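Local structure of 2-(3-amino-3-carboxypropyl)histidine synthase (3LZD) at residues 46-51 with 76-82; 133-137 with 236-240; 221-226 with 245-250; 258-262 with 345-349; 268-274 with 299-305. The protein catalyses the first step of diphthamide biosynthesis, using a [4Fe-4S] cluster to transfer the 3-amino-3-carboxypropyl group of S-adenosyl-L-methionine to a histidine of elongation factor 2. One frame throughout, in Å; residues are numbered along the deposited sequence.

How the interactions relate
The five contacts are separate patches, none touching another, spread around a chain that holds one [4Fe-4S] cluster on C95, C199 and C323. Interaction 5 lies nearest that site: the side chain of K274 is about 7 Å from the cluster and about 6 Å from that of C95. In interaction 3, the side chain of P221 is about 12 Å from the cluster. Interactions 3 and 4 use the two ends of helix 248-261, their centres about 20 Å apart, and strand 266-272 of interaction 5 follows that helix. Interaction 2 ties two loops together, its nearest atoms about 8 Å from interaction 3. Interaction 1 is remote, its centre about 54 Å from that of interaction 4.

Interaction 1 (46-51 with 76-82); sequences ILKELK and FLEENNI
L47 and L50 of helix 43-52 meet L77 and I82 in the apolar centre of this contact. The branches of L47 divide the work: CD1 lies 3.8 Å from I82 CD1 and also reaches L77 CD2, while CD2 turns to the amide of N80 and approaches F76 CZ at 4.0 Å. Having CG anti to the backbone N (chi1 179°) carries both methyls of L47 out across the gap between the helix and the turn. One turn further on, L50 adds its CD1 against L77 CD1 at 3.9 Å, the two side chains set nearly perpendicular, and its CB rests on I82 CD1, so that this one methyl is gripped by both leucines.

Outside this centre N80 is a polar group laid on an apolar one. L47 CD2 sits 3.6 Å from N80 CG, and the amide itself is held by a bond from N80 ND2 to F76 O (3.0 Å), which lies close to the amide plane and fixes its rotation. The same ND2 stands over one face of the F76 ring, offset toward the rim. At the polar edge K51, bent at chi2 (-71°), sends NZ to N80 O at 2.8 Å, a bond from one helix onto the turn that ends the other.

The contact thus joins helix 43-52 to the C-terminal end of helix 67-78 and the turn leading into strand 83-87. Both helices lie on the mixed sheet that includes strands 83-87, 109-114 and 126-130, where I46, L50 and L77 all touch I111 and L50 also reaches I127.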
# COMPACT_ATOMS: atom_id res chain seq x y z
N ILE A 46 0.22 23.79 -17.35
CA ILE A 46 -0.23 22.41 -17.21
C ILE A 46 -1.46 22.14 -18.07
O ILE A 46 -1.53 21.11 -18.74
CB ILE A 46 -0.50 22.06 -15.72
CG1 ILE A 46 0.83 22.05 -14.94
CG2 ILE A 46 -1.18 20.70 -15.60
CD1 ILE A 46 0.67 22.09 -13.41
N LEU A 47 -2.42 23.06 -18.06
CA LEU A 47 -3.63 22.90 -18.87
C LEU A 47 -3.19 22.82 -20.33
O LEU A 47 -3.61 21.92 -21.06
CB LEU A 47 -4.57 24.10 -18.66
CG LEU A 47 -5.89 24.16 -19.45
CD1 LEU A 47 -6.76 22.97 -19.12
CD2 LEU A 47 -6.62 25.45 -19.10
N LYS A 48 -2.32 23.75 -20.74
CA LYS A 48 -1.82 23.79 -22.11
C LYS A 48 -1.27 22.44 -22.57
O LYS A 48 -1.65 21.93 -23.62
CB LYS A 48 -0.73 24.86 -22.28
N GLU A 49 -0.36 21.87 -21.78
CA GLU A 49 0.22 20.58 -22.14
C GLU A 49 -0.83 19.48 -22.13
O GLU A 49 -0.69 18.49 -22.85
CB GLU A 49 1.35 20.22 -21.18
CG GLU A 49 2.55 21.14 -21.31
CD GLU A 49 3.07 21.20 -22.73
OE1 GLU A 49 3.51 20.15 -23.26
OE2 GLU A 49 3.02 22.30 -23.33
N LEU A 50 -1.88 19.63 -21.33
CA LEU A 50 -2.93 18.62 -21.28
C LEU A 50 -3.88 18.76 -22.49
O LEU A 50 -4.26 17.75 -23.10
CB LEU A 50 -3.71 18.71 -19.96
CG LEU A 50 -3.03 18.16 -18.69
CD1 LEU A 50 -3.94 18.34 -17.49
CD2 LEU A 50 -2.71 16.68 -18.86
N LYS A 51 -4.26 20.00 -22.83
CA LYS A 51 -5.15 20.25 -23.97
C LYS A 51 -4.45 19.81 -25.25
O LYS A 51 -5.08 19.33 -26.19
CB LYS A 51 -5.49 21.74 -24.10
CG LYS A 51 -6.40 22.32 -23.01
CD LYS A 51 -7.84 21.81 -23.12
CE LYS A 51 -8.78 22.70 -22.32
NZ LYS A 51 -10.18 22.18 -22.24
N PHE A 76 -9.08 23.71 -10.62
CA PHE A 76 -8.79 24.53 -11.78
C PHE A 76 -8.94 23.75 -13.09
O PHE A 76 -9.54 24.25 -14.06
CB PHE A 76 -7.36 25.09 -11.69
CG PHE A 76 -6.91 25.77 -12.94
CD1 PHE A 76 -7.46 26.99 -13.32
CD2 PHE A 76 -5.99 25.15 -13.78
CE1 PHE A 76 -7.11 27.59 -14.53
CE2 PHE A 76 -5.62 25.74 -14.99
CZ PHE A 76 -6.19 26.96 -15.37
N LEU A 77 -8.40 22.54 -13.13
CA LEU A 77 -8.49 21.74 -14.34
C LEU A 77 -9.93 21.32 -14.67
O LEU A 77 -10.33 21.29 -15.84
CB LEU A 77 -7.57 20.53 -14.24
CG LEU A 77 -6.06 20.84 -14.16
CD1 LEU A 77 -5.28 19.53 -14.00
CD2 LEU A 77 -5.59 21.56 -15.43
N GLU A 78 -10.72 21.02 -13.64
CA GLU A 78 -12.11 20.62 -13.85
C GLU A 78 -12.96 21.76 -14.40
O GLU A 78 -13.98 21.52 -15.05
CB GLU A 78 -12.73 20.12 -12.55
CG GLU A 78 -12.15 18.80 -12.09
CD GLU A 78 -13.22 17.81 -11.67
OE1 GLU A 78 -14.13 18.20 -10.91
OE2 GLU A 78 -13.13 16.64 -12.10
N GLU A 79 -12.57 23.00 -14.13
CA GLU A 79 -13.31 24.16 -14.63
C GLU A 79 -12.95 24.35 -16.09
O GLU A 79 -13.48 25.24 -16.76
CB GLU A 79 -12.94 25.44 -13.86
CG GLU A 79 -13.41 25.46 -12.42
CD GLU A 79 -12.88 26.66 -11.66
OE1 GLU A 79 -11.64 26.81 -11.59
OE2 GLU A 79 -13.69 27.44 -11.13
N ASN A 80 -12.04 23.51 -16.58
CA ASN A 80 -11.60 23.59 -17.96
C ASN A 80 -11.83 22.29 -18.73
O ASN A 80 -11.07 21.93 -19.64
CB ASN A 80 -10.13 24.02 -18.04
CG ASN A 80 -9.95 25.52 -17.77
OD1 ASN A 80 -10.20 26.35 -18.64
ND2 ASN A 80 -9.53 25.86 -16.55
N ASN A 81 -12.88 21.59 -18.34
CA ASN A 81 -13.28 20.37 -19.02
C ASN A 81 -12.36 19.18 -18.99
O ASN A 81 -12.21 18.48 -19.99
CB ASN A 81 -13.62 20.70 -20.46
CG ASN A 81 -14.92 21.43 -20.57
OD1 ASN A 81 -15.98 20.86 -20.35
ND2 ASN A 81 -14.85 22.72 -20.89
N ILE A 82 -11.74 18.94 -17.84
CA ILE A 82 -10.87 17.79 -17.67
C ILE A 82 -11.28 17.14 -16.35
O ILE A 82 -11.29 17.80 -15.31
CB ILE A 82 -9.40 18.21 -17.64
CG1 ILE A 82 -9.05 18.89 -18.97
CG2 ILE A 82 -8.51 16.99 -17.39
CD1 ILE A 82 -7.61 19.31 -19.10

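Interaction 2 (133-137 with 236-240); sequences ARVSV and DPYTK
V135 holds CG1 between its own backbone N and carbonyl carbon (chi1 63°) and CG2 anti to the N, and this sets one methyl against Y238 and the other against P237. Y238, with CG anti to its carbonyl carbon (chi1 -62°), swings its ring back from the 236-240 turn so that the phenol end reaches the 133-137 loop. V135 CG1 packs 3.6 Å from Y238 CZ, and V135 CB forms an off-centre CH-pi contact over the ring, 4.3 Å from the Y238 centroid and 28° from the normal. A133 CB meets the hydroxyl of the same tyrosine. On the proline side, P237 CB takes V137 CG1 at 4.0 Å and V135 CG2 slightly farther off.

The turn that presents P237 and Y238 is built by D236. Its OD2 accepts from Y238 N at 2.7 Å, an Asx turn, and from T239 N as well, which makes an Asx motif; the first donor comes nearly end-on to the carboxylate oxygen and the second from above the carboxylate plane. K240 N donates to D236 O, a further bond within the turn.

The two loops share no direct hydrogen bond, and two waters bridge them instead. Water 1 accepts from V135 N and lies 2.9 Å from Y238 OH, to which it is also hydrogen-bonded. Water 2 donates to both S136 O and P237 O, the latter at 2.8 Å. The waters thus link V135 N to Y238 OH and S136 O to P237 O in place of direct bonds, consistent with a contact in which apolar packing and two water bridges share the work of joining the loops after strands 126-130 and 231-235.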
# COMPACT_ATOMS: atom_id res chain seq x y z
N ALA A 133 12.41 25.70 -3.96
CA ALA A 133 12.37 26.59 -2.80
C ALA A 133 12.91 27.94 -3.22
O ALA A 133 13.87 28.03 -3.99
CB ALA A 133 13.20 26.02 -1.67
N ARG A 134 12.31 29.00 -2.72
CA ARG A 134 12.73 30.34 -3.07
C ARG A 134 14.06 30.80 -2.47
O ARG A 134 14.81 31.53 -3.11
CB ARG A 134 11.64 31.34 -2.66
CG ARG A 134 11.83 32.73 -3.24
CD ARG A 134 10.60 33.57 -3.01
NE ARG A 134 9.42 32.99 -3.64
CZ ARG A 134 9.12 33.07 -4.94
NH1 ARG A 134 9.93 33.72 -5.77
NH2 ARG A 134 8.02 32.50 -5.40
N VAL A 135 14.37 30.35 -1.26
CA VAL A 135 15.58 30.81 -0.58
C VAL A 135 16.87 30.94 -1.41
O VAL A 135 17.31 30.00 -2.07
CB VAL A 135 15.88 29.95 0.66
CG1 VAL A 135 16.16 28.50 0.25
CG2 VAL A 135 17.07 30.54 1.41
N SER A 136 17.46 32.14 -1.36
CA SER A 136 18.73 32.38 -2.06
C SER A 136 19.82 31.75 -1.18
O SER A 136 19.86 31.99 0.02
CB SER A 136 18.99 33.87 -2.19
OG SER A 136 20.31 34.09 -2.62
N VAL A 137 20.71 30.97 -1.78
CA VAL A 137 21.75 30.32 -0.97
C VAL A 137 23.08 31.08 -0.79
O VAL A 137 23.85 30.75 0.11
CB VAL A 137 22.08 28.91 -1.54
CG1 VAL A 137 20.79 28.15 -1.85
CG2 VAL A 137 22.96 29.05 -2.79
N ASP A 236 23.31 24.92 5.70
CA ASP A 236 21.87 25.13 5.67
C ASP A 236 21.63 26.56 5.16
O ASP A 236 22.08 27.53 5.76
CB ASP A 236 21.30 24.95 7.08
CG ASP A 236 19.78 25.13 7.16
OD1 ASP A 236 19.13 24.29 7.81
OD2 ASP A 236 19.24 26.12 6.59
N PRO A 237 20.92 26.70 4.03
CA PRO A 237 20.65 28.03 3.46
C PRO A 237 19.72 28.93 4.28
O PRO A 237 19.72 30.14 4.11
CB PRO A 237 20.08 27.70 2.08
CG PRO A 237 19.32 26.42 2.34
CD PRO A 237 20.29 25.64 3.22
N TYR A 238 18.93 28.33 5.16
CA TYR A 238 18.02 29.11 5.98
C TYR A 238 18.66 29.63 7.27
O TYR A 238 18.55 30.81 7.59
CB TYR A 238 16.78 28.29 6.34
CG TYR A 238 15.96 27.86 5.16
CD1 TYR A 238 16.21 26.66 4.49
CD2 TYR A 238 14.90 28.65 4.71
CE1 TYR A 238 15.43 26.25 3.42
CE2 TYR A 238 14.11 28.26 3.65
CZ TYR A 238 14.38 27.06 3.00
OH TYR A 238 13.61 26.69 1.93
N THR A 239 19.32 28.75 8.01
CA THR A 239 19.96 29.12 9.27
C THR A 239 21.40 29.59 9.11
O THR A 239 21.95 30.23 10.01
CB THR A 239 19.98 27.94 10.23
OG1 THR A 239 20.69 26.86 9.61
CG2 THR A 239 18.57 27.49 10.55
N LYS A 240 22.01 29.26 7.97
CA LYS A 240 23.39 29.61 7.68
C LYS A 240 24.32 28.80 8.57
O LYS A 240 25.51 29.08 8.66
CB LYS A 240 23.63 31.10 7.90
CG LYS A 240 22.84 32.01 6.97
CD LYS A 240 23.01 33.48 7.34
CE LYS A 240 22.13 34.37 6.47
NZ LYS A 240 22.08 35.78 6.96
O HOH W 1 12.42 28.85 0.40
O HOH W 2 21.15 31.83 2.40

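Interaction 3 (221-226 with 245-250); sequences PLGLAV and IDPERF
Helix 219-228 runs alongside the 245-247 connection and the first turn of helix 248-261, with L222 and P247 nearest at 6.3 Å between their CA atoms. It is the crossover helix of the beta-alpha-beta unit between parallel strands 210-214 and 231-235, and it packs here on the link from edge strand 242-244 to helix 248-261. In that link D246 OD1 accepts a weak capping bond from E248 N.

L222 carries much of the contact. Its extended first torsion (179°) brings both methyls to the second segment: CD1 approaches P247 CA, and CD2 lies 3.8 Å from F250 CB. The L222 branch point stands over one face of the F250 ring. I245 packs on P221 and A225, its CD1 3.7 Å from P221 CB while its CG2 meets A225 CB at 3.8 Å. A225, small and directed at the partner, also touches the P247 ring.

P221 and A225 further touch A234 and V232 of strand 231-235. One side of the helix thus rests on the sheet, and the chain leaving the sheet's edge passes along another. V226 packs on P247 and F250, its CG2 3.6 Å from P247 CB and 3.9 Å from F250 CD2.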
# COMPACT_ATOMS: atom_id res chain seq x y z
N PRO A 221 23.72 14.81 3.59
CA PRO A 221 25.15 15.04 3.82
C PRO A 221 25.84 13.76 4.29
O PRO A 221 26.96 13.47 3.89
CB PRO A 221 25.16 16.11 4.91
CG PRO A 221 23.88 16.83 4.70
CD PRO A 221 22.91 15.72 4.40
N LEU A 222 25.16 13.00 5.15
CA LEU A 222 25.70 11.74 5.67
C LEU A 222 25.91 10.72 4.54
O LEU A 222 26.95 10.07 4.45
CB LEU A 222 24.75 11.19 6.75
CG LEU A 222 25.08 9.87 7.44
CD1 LEU A 222 26.55 9.83 7.87
CD2 LEU A 222 24.16 9.70 8.66
N GLY A 223 24.91 10.60 3.67
CA GLY A 223 25.02 9.69 2.55
C GLY A 223 26.21 10.06 1.68
O GLY A 223 26.95 9.19 1.22
N LEU A 224 26.41 11.36 1.46
CA LEU A 224 27.54 11.83 0.65
C LEU A 224 28.87 11.38 1.25
O LEU A 224 29.71 10.83 0.55
CB LEU A 224 27.53 13.36 0.57
CG LEU A 224 26.73 14.08 -0.52
CD1 LEU A 224 26.68 15.56 -0.21
CD2 LEU A 224 27.38 13.85 -1.87
N ALA A 225 29.04 11.63 2.54
CA ALA A 225 30.26 11.27 3.25
C ALA A 225 30.56 9.77 3.20
O ALA A 225 31.71 9.37 3.02
CB ALA A 225 30.17 11.73 4.71
N VAL A 226 29.54 8.95 3.39
CA VAL A 226 29.76 7.51 3.37
C VAL A 226 29.93 6.97 1.95
O VAL A 226 30.66 6.02 1.74
CB VAL A 226 28.60 6.75 4.06
CG1 VAL A 226 28.93 5.26 4.11
CG2 VAL A 226 28.36 7.31 5.45
N ILE A 245 30.59 16.90 8.44
CA ILE A 245 30.03 15.58 8.61
C ILE A 245 31.00 14.47 9.05
O ILE A 245 32.08 14.32 8.49
CB ILE A 245 29.33 15.15 7.31
CG1 ILE A 245 28.34 16.24 6.89
CG2 ILE A 245 28.65 13.80 7.50
CD1 ILE A 245 27.27 16.54 7.94
N ASP A 246 30.59 13.73 10.08
CA ASP A 246 31.38 12.60 10.58
C ASP A 246 30.50 11.36 10.58
O ASP A 246 29.61 11.21 11.41
CB ASP A 246 31.88 12.85 12.00
CG ASP A 246 32.31 11.55 12.68
OD1 ASP A 246 33.27 10.91 12.21
OD2 ASP A 246 31.68 11.16 13.69
N PRO A 247 30.74 10.45 9.64
CA PRO A 247 29.95 9.22 9.56
C PRO A 247 30.21 8.20 10.68
O PRO A 247 29.50 7.20 10.79
CB PRO A 247 30.30 8.67 8.17
CG PRO A 247 31.70 9.14 7.97
CD PRO A 247 31.66 10.56 8.49
N GLU A 248 31.22 8.47 11.51
CA GLU A 248 31.58 7.56 12.60
C GLU A 248 30.38 7.02 13.37
O GLU A 248 30.14 5.81 13.36
CB GLU A 248 32.56 8.23 13.56
CG GLU A 248 33.05 7.31 14.69
CD GLU A 248 34.47 7.62 15.14
OE1 GLU A 248 34.74 8.77 15.55
OE2 GLU A 248 35.32 6.71 15.09
N ARG A 249 29.63 7.89 14.03
CA ARG A 249 28.45 7.46 14.78
C ARG A 249 27.57 6.51 13.95
O ARG A 249 27.27 5.38 14.36
CB ARG A 249 27.63 8.68 15.19
CG ARG A 249 26.16 8.37 15.52
CD ARG A 249 25.97 7.89 16.95
NE ARG A 249 26.30 8.93 17.91
CZ ARG A 249 26.09 8.84 19.22
NH1 ARG A 249 25.54 7.74 19.73
NH2 ARG A 249 26.43 9.84 20.02
N PHE A 250 27.14 7.00 12.79
CA PHE A 250 26.28 6.24 11.90
C PHE A 250 26.86 4.86 11.60
O PHE A 250 26.19 3.84 11.76
CB PHE A 250 26.10 7.02 10.59
CG PHE A 250 25.56 6.19 9.46
CD1 PHE A 250 24.21 5.86 9.41
CD2 PHE A 250 26.41 5.70 8.48
CE1 PHE A 250 23.72 5.07 8.39
CE2 PHE A 250 25.92 4.90 7.45
CZ PHE A 250 24.57 4.58 7.41

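Interaction 4 (258-262 with 345-349); sequences IAKAM and EILLG
This is a buried, largely apolar helix-to-helix contact between the C-terminal end of helix 248-261 and that of helix 341-347, and L347 contributes most of the buried area. No hydrogen bond crosses between the two segments.

A chi1 of 178° swings the branched end of L347 toward helix 248-261, and the side chain is met at CB, CG and CD1. Its CB lies 3.8 Å from I258 CG2, the two side chains lying side by side and running opposite ways. Further out, L347 CD1 presses on A261 CB at 3.5 Å and also lies against the backbone oxygens of I258 and A261. M262, bent at chi2 and chi3, sets SD 3.9 Å from L347 CG. A second, smaller touch is made by I258 CD1 with I346 CG2, 4.0 Å apart.

G349, with positive phi, is the first residue to leave helical angles, in a Schellman motif whose bonds include G349 N to I346 O at 2.9 Å.

Both I258 and L347 also touch L339 of strand 338-339, so the helix pair lies against an outermost strand of the parallel sheet. Beside it, L348 turns to L289 and L290 of helix 280-292, and E345 forms salt bridges with R285 of that helix and with R351.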
# COMPACT_ATOMS: atom_id res chain seq x y z
N ILE A 258 24.36 -4.95 12.34
CA ILE A 258 24.87 -6.14 11.67
C ILE A 258 25.16 -7.22 12.71
O ILE A 258 24.89 -8.40 12.49
CB ILE A 258 26.17 -5.84 10.88
CG1 ILE A 258 25.84 -5.07 9.60
CG2 ILE A 258 26.89 -7.15 10.54
CD1 ILE A 258 27.06 -4.48 8.90
N ALA A 259 25.71 -6.80 13.84
CA ALA A 259 26.04 -7.71 14.92
C ALA A 259 24.79 -8.46 15.36
O ALA A 259 24.77 -9.69 15.39
CB ALA A 259 26.63 -6.94 16.10
N LYS A 260 23.74 -7.71 15.68
CA LYS A 260 22.48 -8.30 16.12
C LYS A 260 21.92 -9.33 15.15
O LYS A 260 21.05 -10.12 15.52
CB LYS A 260 21.43 -7.21 16.34
CG LYS A 260 21.84 -6.11 17.31
CD LYS A 260 20.76 -5.04 17.39
CE LYS A 260 21.16 -3.91 18.32
NZ LYS A 260 20.14 -2.82 18.33
N ALA A 261 22.40 -9.33 13.91
CA ALA A 261 21.91 -10.27 12.93
C ALA A 261 22.85 -11.46 12.75
O ALA A 261 22.53 -12.42 12.05
CB ALA A 261 21.69 -9.57 11.60
N MET A 262 24.01 -11.38 13.39
CA MET A 262 25.01 -12.44 13.30
C MET A 262 24.47 -13.83 13.64
O MET A 262 24.73 -14.80 12.92
CB MET A 262 26.20 -12.13 14.21
CG MET A 262 27.23 -11.24 13.57
SD MET A 262 27.87 -11.98 12.05
CE MET A 262 29.13 -13.08 12.70
N GLU A 345 26.56 -8.58 2.91
CA GLU A 345 27.85 -9.04 2.43
C GLU A 345 28.92 -8.89 3.52
O GLU A 345 29.83 -9.71 3.62
CB GLU A 345 28.22 -8.27 1.16
CG GLU A 345 27.09 -8.31 0.13
CD GLU A 345 27.36 -7.50 -1.13
OE1 GLU A 345 27.81 -6.33 -1.01
OE2 GLU A 345 27.12 -8.03 -2.24
N ILE A 346 28.80 -7.86 4.36
CA ILE A 346 29.75 -7.68 5.44
C ILE A 346 29.48 -8.76 6.48
O ILE A 346 30.41 -9.40 6.97
CB ILE A 346 29.61 -6.30 6.12
CG1 ILE A 346 30.16 -5.21 5.21
CG2 ILE A 346 30.35 -6.29 7.44
CD1 ILE A 346 30.08 -3.82 5.81
N LEU A 347 28.20 -8.96 6.81
CA LEU A 347 27.82 -9.97 7.79
C LEU A 347 28.30 -11.37 7.40
O LEU A 347 28.82 -12.12 8.23
CB LEU A 347 26.31 -9.98 8.00
CG LEU A 347 25.72 -11.01 8.98
CD1 LEU A 347 24.39 -10.53 9.52
CD2 LEU A 347 25.56 -12.35 8.29
N LEU A 348 28.13 -11.71 6.13
CA LEU A 348 28.55 -13.01 5.63
C LEU A 348 30.07 -13.10 5.50
O LEU A 348 30.61 -14.17 5.20
CB LEU A 348 27.91 -13.30 4.28
CG LEU A 348 26.40 -13.53 4.28
CD1 LEU A 348 25.98 -14.00 2.89
CD2 LEU A 348 26.04 -14.58 5.33
N GLY A 349 30.76 -11.99 5.72
CA GLY A 349 32.21 -11.98 5.63
C GLY A 349 32.79 -11.86 4.23
O GLY A 349 33.96 -12.16 4.01

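Interaction 5 (268-274 with 299-305); sequences GVIVSIK and LIVMNDV
I270 and M302 line one face of two neighbouring parallel strands, 266-272 and 296-302, and V271 and V301 line the other. I270 CG2 touches M302 SD at 3.6 Å and also V305 CG2, while its CG1 leans on I300 CB, all meeting obliquely. On the opposite face V271 CG2, lodged between its own N and carbonyl carbon (chi1 -70° for CG1), comes to 4.0 Å from V301 CG2. I273 then stands roughly perpendicular to V301, with CG2 3.6 Å from V301 CG1. The backbone bonds hold the strands in register: I300 N to V269 O, V271 N to I300 O, M302 N to V271 O and I273 N to M302 O.

At the C-terminal ends of the strands the polar groups take over. S272 OG donates to N303 O at 2.8 Å and accepts from K274 N, an ST turn that fixes the start of the 273-274 loop. K274 bends at chi4 so that NZ meets D304 OD1 nearly end-on at 2.8 Å, a salt bridge, and N303 OD1 at 3.2 Å from above the carbonyl plane. It also forms a salt bridge with D96, next to the cluster ligand C95, so D304, N303 and D96 all bond to NZ and hold it in place.

The two strands, with helix 280-292 between them in sequence, form a beta-alpha-beta unit. Strand 317-320 flanks strand 266-272, helix 280-292 covers V269 and V271, and a strand of the second subunit pairs with 299-301 and continues the sheet across the dimer.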
# COMPACT_ATOMS: atom_id res chain seq x y z
N GLY A 268 14.48 -12.59 5.82
CA GLY A 268 13.46 -12.16 4.89
C GLY A 268 14.21 -11.17 4.01
O GLY A 268 14.90 -10.30 4.52
N VAL A 269 14.09 -11.33 2.70
CA VAL A 269 14.76 -10.43 1.76
C VAL A 269 13.65 -9.72 1.01
O VAL A 269 12.94 -10.33 0.19
CB VAL A 269 15.67 -11.21 0.80
CG1 VAL A 269 16.30 -10.26 -0.21
CG2 VAL A 269 16.75 -11.93 1.60
N ILE A 270 13.52 -8.43 1.28
CA ILE A 270 12.43 -7.63 0.74
C ILE A 270 12.64 -6.78 -0.50
O ILE A 270 13.69 -6.15 -0.67
CB ILE A 270 11.91 -6.68 1.87
CG1 ILE A 270 11.54 -7.50 3.10
CG2 ILE A 270 10.70 -5.88 1.38
CD1 ILE A 270 11.54 -6.70 4.40
N VAL A 271 11.62 -6.77 -1.35
CA VAL A 271 11.64 -5.92 -2.54
C VAL A 271 10.33 -5.13 -2.53
O VAL A 271 9.35 -5.53 -1.89
CB VAL A 271 11.71 -6.70 -3.87
CG1 VAL A 271 13.08 -7.34 -4.02
CG2 VAL A 271 10.60 -7.72 -3.93
N SER A 272 10.32 -4.01 -3.23
CA SER A 272 9.14 -3.17 -3.34
C SER A 272 8.74 -3.11 -4.80
O SER A 272 9.58 -2.95 -5.67
CB SER A 272 9.43 -1.76 -2.84
OG SER A 272 8.37 -0.89 -3.21
N ILE A 273 7.45 -3.22 -5.08
CA ILE A 273 7.01 -3.17 -6.47
C ILE A 273 6.93 -1.74 -7.03
O ILE A 273 6.47 -1.54 -8.15
CB ILE A 273 5.65 -3.86 -6.65
CG1 ILE A 273 4.61 -3.22 -5.72
CG2 ILE A 273 5.79 -5.34 -6.37
CD1 ILE A 273 3.18 -3.64 -6.05
N LYS A 274 7.36 -0.75 -6.24
CA LYS A 274 7.37 0.63 -6.72
C LYS A 274 8.33 0.61 -7.91
O LYS A 274 9.46 0.14 -7.79
CB LYS A 274 7.85 1.60 -5.63
CG LYS A 274 6.82 1.83 -4.52
CD LYS A 274 7.34 2.78 -3.44
CE LYS A 274 6.47 2.74 -2.16
NZ LYS A 274 5.05 3.12 -2.38
N LEU A 299 12.36 -14.58 -0.24
CA LEU A 299 12.15 -13.31 -0.93
C LEU A 299 10.72 -12.81 -0.64
O LEU A 299 9.73 -13.55 -0.84
CB LEU A 299 12.39 -13.49 -2.44
CG LEU A 299 12.46 -12.25 -3.33
CD1 LEU A 299 13.50 -12.49 -4.42
CD2 LEU A 299 11.09 -11.95 -3.95
N ILE A 300 10.61 -11.58 -0.16
CA ILE A 300 9.32 -10.98 0.17
C ILE A 300 9.01 -9.80 -0.73
O ILE A 300 9.82 -8.89 -0.87
CB ILE A 300 9.31 -10.50 1.65
CG1 ILE A 300 9.59 -11.70 2.57
CG2 ILE A 300 7.96 -9.84 1.98
CD1 ILE A 300 9.99 -11.31 3.99
N VAL A 301 7.82 -9.82 -1.32
CA VAL A 301 7.34 -8.77 -2.21
C VAL A 301 6.33 -7.86 -1.50
O VAL A 301 5.33 -8.33 -0.95
CB VAL A 301 6.65 -9.39 -3.45
CG1 VAL A 301 6.16 -8.30 -4.38
CG2 VAL A 301 7.61 -10.32 -4.17
N MET A 302 6.59 -6.55 -1.51
CA MET A 302 5.70 -5.56 -0.88
C MET A 302 5.61 -4.30 -1.75
O MET A 302 6.26 -4.18 -2.78
CB MET A 302 6.26 -5.12 0.48
CG MET A 302 6.68 -6.22 1.40
SD MET A 302 7.43 -5.55 2.90
CE MET A 302 5.91 -5.01 3.81
N ASN A 303 4.78 -3.36 -1.31
CA ASN A 303 4.68 -2.08 -1.99
C ASN A 303 5.33 -1.16 -0.97
O ASN A 303 6.53 -0.91 -1.05
CB ASN A 303 3.22 -1.67 -2.22
CG ASN A 303 3.10 -0.22 -2.68
OD1 ASN A 303 3.99 0.30 -3.36
ND2 ASN A 303 2.01 0.44 -2.31
N ASP A 304 4.54 -0.68 -0.01
CA ASP A 304 5.09 0.15 1.04
C ASP A 304 5.77 -0.84 1.99
O ASP A 304 5.14 -1.78 2.49
CB ASP A 304 3.99 0.92 1.78
CG ASP A 304 3.13 1.77 0.84
OD1 ASP A 304 3.70 2.40 -0.08
OD2 ASP A 304 1.89 1.83 1.03
N VAL A 305 7.06 -0.64 2.22
CA VAL A 305 7.82 -1.51 3.10
C VAL A 305 7.80 -1.03 4.54
O VAL A 305 8.30 0.04 4.85
CB VAL A 305 9.30 -1.59 2.64
CG1 VAL A 305 10.15 -2.26 3.72
CG2 VAL A 305 9.38 -2.36 1.33